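Local coordinates for CCMAN5 (Cellulosimicrobium cellulans, PDB 2XSG), which probably hydrolyses alpha-mannosidic linkages as a family 92 glycoside hydrolase, and enables mannose-6-phosphate modification of yeast-made human lysosomal enzymes, at residues I127-A139 with S144-T156. Residues are numbered along the deposited sequence; the frame is centred on the assembly and turned at random.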
loop_
_atom_site.group_PDB
_atom_site.type_symbol
_atom_site.label_atom_id
_atom_site.label_comp_id
_atom_site.label_asym_id
_atom_site.label_seq_id
_atom_site.Cartn_x
_atom_site.Cartn_y
_atom_site.Cartn_z
ATOM N N ILE A 127 28.551 23.689 12.477
ATOM C CA ILE A 127 28.591 22.239 12.702
ATOM C C ILE A 127 29.031 21.549 11.414
ATOM O O ILE A 127 28.553 21.871 10.316
ATOM C CB ILE A 127 27.250 21.658 13.263
ATOM C CG1 ILE A 127 27.039 22.104 14.710
ATOM C CG2 ILE A 127 27.218 20.111 13.208
ATOM C CD1 ILE A 127 25.641 21.876 15.207
ATOM N N THR A 128 29.988 20.637 11.555
ATOM C CA THR A 128 30.564 19.911 10.428
ATOM C C THR A 128 31.067 18.532 10.888
ATOM O O THR A 128 30.983 18.192 12.074
ATOM C CB THR A 128 31.703 20.747 9.764
ATOM O OG1 THR A 128 32.096 20.147 8.522
ATOM C CG2 THR A 128 32.924 20.898 10.699
ATOM N N GLY A 129 31.592 17.751 9.945
ATOM C CA GLY A 129 32.137 16.428 10.232
ATOM C C GLY A 129 33.133 16.496 11.380
ATOM O O GLY A 129 33.912 17.451 11.493
ATOM N N ALA A 130 33.098 15.489 12.245
ATOM C CA ALA A 130 34.021 15.394 13.372
ATOM C C ALA A 130 34.433 13.935 13.454
ATOM O O ALA A 130 33.677 13.072 12.989
ATOM C CB ALA A 130 33.339 15.856 14.666
ATOM N N PRO A 131 35.654 13.654 13.987
ATOM C CA PRO A 131 36.178 12.300 14.201
ATOM C C PRO A 131 35.185 11.366 14.875
ATOM O O PRO A 131 34.419 11.793 15.754
ATOM C CB PRO A 131 37.381 12.525 15.139
ATOM C CG PRO A 131 37.404 13.990 15.461
ATOM C CD PRO A 131 36.673 14.662 14.341
ATOM N N GLY A 132 35.175 10.112 14.440
ATOM C CA GLY A 132 34.403 9.079 15.115
ATOM C C GLY A 132 33.026 8.803 14.538
ATOM O O GLY A 132 32.595 9.428 13.568
ATOM N N THR A 133 32.322 7.865 15.163
ATOM C CA THR A 133 31.077 7.345 14.617
ATOM C C THR A 133 29.958 7.380 15.646
ATOM O O THR A 133 30.167 7.019 16.805
ATOM C CB THR A 133 31.324 5.921 14.039
ATOM O OG1 THR A 133 32.196 6.043 12.910
ATOM C CG2 THR A 133 30.038 5.253 13.580
ATOM N N ILE A 134 28.788 7.870 15.235
ATOM C CA ILE A 134 27.596 7.728 16.042
ATOM C C ILE A 134 26.879 6.465 15.549
ATOM O O ILE A 134 26.331 6.439 14.437
ATOM C CB ILE A 134 26.648 8.948 15.945
ATOM C CG1 ILE A 134 27.362 10.255 16.355
ATOM C CG2 ILE A 134 25.402 8.712 16.793
ATOM C CD1 ILE A 134 26.586 11.519 15.961
ATOM N N GLU A 135 26.919 5.413 16.365
ATOM C CA GLU A 135 26.282 4.147 16.003
ATOM C C GLU A 135 24.820 4.284 16.387
ATOM O O GLU A 135 24.509 4.517 17.539
ATOM C CB GLU A 135 26.930 2.960 16.732
ATOM C CG GLU A 135 28.424 2.709 16.386
ATOM C CD GLU A 135 28.650 2.036 15.023
ATOM O OE1 GLU A 135 27.681 1.806 14.249
ATOM O OE2 GLU A 135 29.823 1.733 14.717
ATOM N N ALA A 136 23.936 4.186 15.404
ATOM C CA ALA A 136 22.520 4.362 15.636
ATOM C C ALA A 136 21.791 3.046 15.408
ATOM O O ALA A 136 21.949 2.405 14.376
ATOM C CB ALA A 136 21.979 5.429 14.732
ATOM N N GLU A 137 20.985 2.660 16.386
ATOM C CA GLU A 137 20.091 1.528 16.242
ATOM C C GLU A 137 18.660 1.975 16.601
ATOM O O GLU A 137 18.446 2.598 17.641
ATOM C CB GLU A 137 20.500 0.418 17.200
ATOM C CG GLU A 137 21.811 -0.285 16.891
ATOM C CD GLU A 137 22.287 -1.101 18.072
ATOM O OE1 GLU A 137 22.101 -2.320 18.063
ATOM O OE2 GLU A 137 22.798 -0.510 19.044
ATOM N N VAL A 138 17.697 1.670 15.736
ATOM C CA VAL A 138 16.280 1.833 16.070
ATOM C C VAL A 138 15.527 0.499 15.903
ATOM O O VAL A 138 15.934 -0.369 15.111
ATOM C CB VAL A 138 15.600 2.965 15.239
ATOM C CG1 VAL A 138 16.269 4.312 15.527
ATOM C CG2 VAL A 138 15.665 2.682 13.716
ATOM N N ALA A 139 14.455 0.334 16.685
ATOM C CA ALA A 139 13.493 -0.743 16.495
ATOM C C ALA A 139 12.082 -0.196 16.731
ATOM O O ALA A 139 11.931 0.905 17.269
ATOM C CB ALA A 139 13.780 -1.889 17.451
ATOM N N SER A 144 5.266 2.302 18.943
ATOM C CA SER A 144 6.471 2.882 19.531
ATOM C C SER A 144 7.713 2.741 18.666
ATOM O O SER A 144 7.884 1.756 17.947
ATOM C CB SER A 144 6.794 2.234 20.881
ATOM O OG SER A 144 5.726 2.343 21.792
ATOM N N GLY A 145 8.587 3.733 18.773
ATOM C CA GLY A 145 9.908 3.658 18.190
ATOM C C GLY A 145 10.941 3.779 19.284
ATOM O O GLY A 145 10.861 4.692 20.117
ATOM N N VAL A 146 11.903 2.861 19.297
ATOM C CA VAL A 146 12.971 2.916 20.291
ATOM C C VAL A 146 14.288 3.129 19.609
ATOM O O VAL A 146 14.504 2.614 18.498
ATOM C CB VAL A 146 13.024 1.682 21.251
ATOM C CG1 VAL A 146 11.753 1.620 22.044
ATOM C CG2 VAL A 146 13.270 0.358 20.490
ATOM N N HIS A 147 15.137 3.903 20.285
ATOM C CA HIS A 147 16.454 4.320 19.806
ATOM C C HIS A 147 17.543 3.911 20.806
ATOM O O HIS A 147 17.369 4.065 22.037
ATOM C CB HIS A 147 16.521 5.839 19.691
ATOM C CG HIS A 147 15.478 6.442 18.803
ATOM N ND1 HIS A 147 15.798 7.236 17.720
ATOM C CD2 HIS A 147 14.125 6.404 18.858
ATOM C CE1 HIS A 147 14.688 7.636 17.126
ATOM N NE2 HIS A 147 13.659 7.148 17.796
ATOM N N ARG A 148 18.654 3.403 20.270
ATOM C CA ARG A 148 19.908 3.252 21.027
ATOM C C ARG A 148 21.087 3.833 20.237
ATOM O O ARG A 148 21.366 3.388 19.108
ATOM C CB ARG A 148 20.181 1.777 21.363
ATOM C CG ARG A 148 21.407 1.571 22.243
ATOM C CD ARG A 148 21.504 0.143 22.715
ATOM N NE ARG A 148 21.523 -0.811 21.597
ATOM C CZ ARG A 148 21.237 -2.099 21.733
ATOM N NH1 ARG A 148 20.892 -2.572 22.934
ATOM N NH2 ARG A 148 21.279 -2.914 20.682
ATOM N N TYR A 149 21.772 4.813 20.833
ATOM C CA TYR A 149 22.897 5.514 20.202
ATOM C C TYR A 149 24.189 5.333 20.976
ATOM O O TYR A 149 24.197 5.393 22.213
ATOM C CB TYR A 149 22.607 7.022 20.102
ATOM C CG TYR A 149 21.439 7.351 19.224
ATOM C CD1 TYR A 149 20.203 7.661 19.778
ATOM C CD2 TYR A 149 21.565 7.348 17.833
ATOM C CE1 TYR A 149 19.115 7.963 18.970
ATOM C CE2 TYR A 149 20.479 7.639 17.020
ATOM C CZ TYR A 149 19.255 7.936 17.593
ATOM O OH TYR A 149 18.171 8.227 16.802
ATOM N N ALA A 150 25.284 5.113 20.256
ATOM C CA ALA A 150 26.623 5.136 20.861
ATOM C C ALA A 150 27.451 6.265 20.279
ATOM O O ALA A 150 27.785 6.232 19.102
ATOM C CB ALA A 150 27.344 3.779 20.654
ATOM N N PHE A 151 27.802 7.253 21.099
ATOM C CA PHE A 151 28.581 8.419 20.643
ATOM C C PHE A 151 30.071 8.225 20.928
ATOM O O PHE A 151 30.414 7.491 21.845
ATOM C CB PHE A 151 28.109 9.677 21.377
ATOM C CG PHE A 151 26.776 10.193 20.918
ATOM C CD1 PHE A 151 25.603 9.548 21.286
ATOM C CD2 PHE A 151 26.699 11.346 20.138
ATOM C CE1 PHE A 151 24.356 10.041 20.877
ATOM C CE2 PHE A 151 25.464 11.844 19.726
ATOM C CZ PHE A 151 24.292 11.188 20.089
ATOM N N PRO A 152 30.961 8.889 20.164
ATOM C CA PRO A 152 32.387 8.665 20.478
ATOM C C PRO A 152 32.733 9.111 21.905
ATOM O O PRO A 152 32.171 10.081 22.419
ATOM C CB PRO A 152 33.123 9.529 19.441
ATOM C CG PRO A 152 32.132 9.668 18.289
ATOM C CD PRO A 152 30.781 9.722 18.954
ATOM N N ALA A 153 33.654 8.404 22.540
ATOM C CA ALA A 153 34.116 8.808 23.874
ATOM C C ALA A 153 34.529 10.289 23.897
ATOM O O ALA A 153 35.163 10.786 22.972
ATOM C CB ALA A 153 35.255 7.920 24.345
ATOM N N GLY A 154 34.139 11.003 24.945
ATOM C CA GLY A 154 34.521 12.404 25.038
ATOM C C GLY A 154 33.506 13.350 24.437
ATOM O O GLY A 154 33.540 14.550 24.712
ATOM N N SER A 155 32.602 12.823 23.612
ATOM C CA SER A 155 31.502 13.625 23.080
ATOM C C SER A 155 30.546 14.109 24.160
ATOM O O SER A 155 30.345 13.427 25.148
ATOM C CB SER A 155 30.687 12.798 22.099
ATOM O OG SER A 155 31.437 12.500 20.952
ATOM N N THR A 156 29.953 15.281 23.956
ATOM C CA THR A 156 28.719 15.664 24.647
ATOM C C THR A 156 27.528 15.265 23.748
ATOM O O THR A 156 27.206 15.984 22.788
ATOM C CB THR A 156 28.659 17.185 24.922
ATOM O OG1 THR A 156 29.845 17.618 25.597
ATOM C CG2 THR A 156 27.439 17.546 25.786
HETATM O O HOH W 1 23.959 1.935 19.277
#
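OE2 of E137 takes a hydrogen bond from NE of R148 at 2.9 Å and lies 2.7 Å from a water that also approaches the carbonyl O of R148. The second arm of this side-on salt bridge runs from R148 NH2 to E137 OE1, 2.8 Å. Both oxygens are met from above the carboxylate plane, which is turned 37° from the guanidinium, whereas the oxygens themselves lie near the guanidinium plane, at its edge. The R148 chain leaves with CG opposite the backbone nitrogen (chi1 -175°) and bends at chi3, bringing NE and NH2 alongside the extended E137 chain. NH2 also bridges to D276 of helix 275-290, which lines this face. With an alanine in place of R148, E137 and D276 would probably both lose this cationic partner, and the E137 carboxylate would be freer to turn. The backbones beneath form an antiparallel beta hairpin, strands 133-139 and 144-150 crossing at 164°, within the family 92 N-terminal domain; strand 112-121 pairs with the first strand and 248-255 with the second. E135-A150, E137-R148 and A139-V146 are hydrogen-bonded pairs. The opposite face carries A136, V138, H147 and Y149. There V138 CG1 sits over the H147 ring, offset toward its rim, 3.7 Å from ND1, and that nitrogen shares a hydrogen bond with Y149 OH, while NE2 bonds H64. A136 CB meets Y149 CE2 obliquely at 3.5 Å. Past the last bridged pair, E135-A150, I134 CG2 stands over the centre of the F151 ring, 4.2 Å from its centroid, and P152 CD packs 3.5 Å from T133 O.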